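Local coordinates for F1 capsule-anchoring protein (Yersinia pestis, PDB 2XET) that probably acts as the outer-membrane usher for the F1 capsular antigen, with hydrophobic surface clusters of its C-terminal domain important for assembly, at residues 8-11 with 12-16. Residues are numbered along the deposited sequence; the frame is centred on the assembly and turned at random.
Sequences LKRS and DNKPV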
loop_
_atom_site.group_PDB
_atom_site.type_symbol
_atom_site.label_atom_id
_atom_site.label_comp_id
_atom_site.label_asym_id
_atom_site.label_seq_id
_atom_site.Cartn_x
_atom_site.Cartn_y
_atom_site.Cartn_z
ATOM N N LEU A 8 2.435 -3.820 4.795
ATOM C CA LEU A 8 2.470 -4.655 3.602
ATOM C C LEU A 8 3.417 -5.819 3.790
ATOM O O LEU A 8 4.468 -5.654 4.374
ATOM C CB LEU A 8 2.932 -3.812 2.398
ATOM C CG LEU A 8 1.973 -2.717 1.927
ATOM C CD1 LEU A 8 2.758 -1.687 1.101
ATOM C CD2 LEU A 8 0.804 -3.301 1.119
ATOM N N LYS A 9 3.053 -6.995 3.280
ATOM C CA LYS A 9 3.996 -8.118 3.217
ATOM C C LYS A 9 3.805 -8.768 1.850
ATOM O O LYS A 9 2.664 -8.860 1.378
ATOM C CB LYS A 9 3.749 -9.123 4.352
ATOM C CG LYS A 9 4.830 -10.205 4.472
ATOM C CD LYS A 9 4.711 -11.053 5.740
ATOM C CE LYS A 9 3.292 -11.606 5.903
ATOM N NZ LYS A 9 3.148 -12.640 6.956
ATOM N N ARG A 10 4.907 -9.188 1.213
ATOM C CA ARG A 10 4.807 -9.828 -0.089
ATOM C C ARG A 10 4.127 -11.200 0.038
ATOM O O ARG A 10 4.157 -11.820 1.115
ATOM C CB ARG A 10 6.201 -10.015 -0.699
ATOM C CG ARG A 10 6.859 -8.690 -1.144
ATOM C CD ARG A 10 8.387 -8.828 -1.141
ATOM N NE ARG A 10 8.878 -10.005 -1.859
ATOM C CZ ARG A 10 9.822 -9.976 -2.804
ATOM N NH1 ARG A 10 10.387 -8.841 -3.165
ATOM N NH2 ARG A 10 10.214 -11.104 -3.378
ATOM N N SER A 11 3.558 -11.688 -1.078
ATOM C CA SER A 11 2.929 -13.019 -1.102
ATOM C C SER A 11 3.919 -14.182 -0.802
ATOM O O SER A 11 3.491 -15.292 -0.400
ATOM C CB SER A 11 2.166 -13.245 -2.408
ATOM O OG SER A 11 2.949 -12.876 -3.527
ATOM N N ASP A 12 5.218 -13.930 -0.979
ATOM C CA ASP A 12 6.251 -14.923 -0.659
ATOM C C ASP A 12 6.742 -14.799 0.797
ATOM O O ASP A 12 7.757 -15.368 1.175
ATOM C CB ASP A 12 7.397 -14.890 -1.699
ATOM C CG ASP A 12 8.241 -13.611 -1.656
ATOM O OD1 ASP A 12 7.908 -12.675 -0.905
ATOM O OD2 ASP A 12 9.244 -13.567 -2.431
ATOM N N ASN A 13 6.007 -14.030 1.604
ATOM C CA ASN A 13 6.324 -13.791 3.035
ATOM C C ASN A 13 7.584 -12.964 3.336
ATOM O O ASN A 13 8.034 -12.937 4.492
ATOM C CB ASN A 13 6.334 -15.097 3.871
ATOM C CG ASN A 13 6.069 -14.851 5.353
ATOM O OD1 ASN A 13 5.151 -14.128 5.711
ATOM N ND2 ASN A 13 6.870 -15.468 6.212
ATOM N N LYS A 14 8.156 -12.291 2.332
ATOM C CA LYS A 14 9.218 -11.314 2.587
ATOM C C LYS A 14 8.582 -9.931 2.860
ATOM O O LYS A 14 7.547 -9.612 2.291
ATOM C CB LYS A 14 10.219 -11.216 1.403
ATOM C CG LYS A 14 10.930 -12.552 1.029
ATOM C CD LYS A 14 11.900 -12.376 -0.149
ATOM C CE LYS A 14 12.628 -13.672 -0.497
ATOM N NZ LYS A 14 11.811 -14.554 -1.357
ATOM N N PRO A 15 9.250 -9.086 3.657
ATOM C CA PRO A 15 8.791 -7.694 3.771
ATOM C C PRO A 15 8.922 -6.990 2.418
ATOM O O PRO A 15 9.765 -7.354 1.580
ATOM C CB PRO A 15 9.768 -7.068 4.795
ATOM C CG PRO A 15 10.534 -8.256 5.423
ATOM C CD PRO A 15 10.503 -9.344 4.396
ATOM N N VAL A 16 8.119 -5.957 2.206
ATOM C CA VAL A 16 8.286 -5.134 0.999
ATOM C C VAL A 16 9.566 -4.303 1.210
ATOM O O VAL A 16 9.794 -3.786 2.303
ATOM C CB VAL A 16 7.090 -4.208 0.783
ATOM C CG1 VAL A 16 7.401 -3.120 -0.264
ATOM C CG2 VAL A 16 5.855 -5.023 0.341
#
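Arg10 grips Asp12 side-on across the tight turn that ends strand 2-10, a compact case of a salt bridge spanning a chain reversal. The turn leads into the loop before strand 21-24, in the PapC C-terminal domain family of the transthyretin clan. Arg10 NE meets Asp12 OD1 at 3.0 Å and Arg10 NH2 meets Asp12 OD2 at 2.8 Å, both bonds nearly straight. The guanidinium and carboxylate planes lie only 17° apart, with both oxygens met on their syn sides. A bend at chi3 of Arg10 (50°) turns the NE/NH2 edge of the guanidinium to the acid.

Lys14 works from the opposite face of the carboxylate: its backbone N bonds Asp12 OD1, closing an Asx turn, and its NZ makes a salt bridge to Asp12 OD2 at 3.0 Å. On the way its aliphatic chain passes over a face of the guanidinium, CD lying 3.9 Å from Arg10 NH2. In the backbone, Asn13 N bonds Arg10 O, closing a type I turn from Arg10 to Asn13, and Arg10 N bonds Lys14 O. Lys9 leaves with CG anti to the backbone N and then folds at chi3 (51°), which brings NZ to Asn13 OD1 at 2.8 Å, nearly in line with the C=O. At the buried end, Leu8 CB touches Val16 CG2, and both side chains also pack on Val34 and Val53.

Each carboxylate oxygen thus accepts two bonds, and the shared acid probably offsets the like charges of Arg10 and Lys14, and is itself likely to be held ionised.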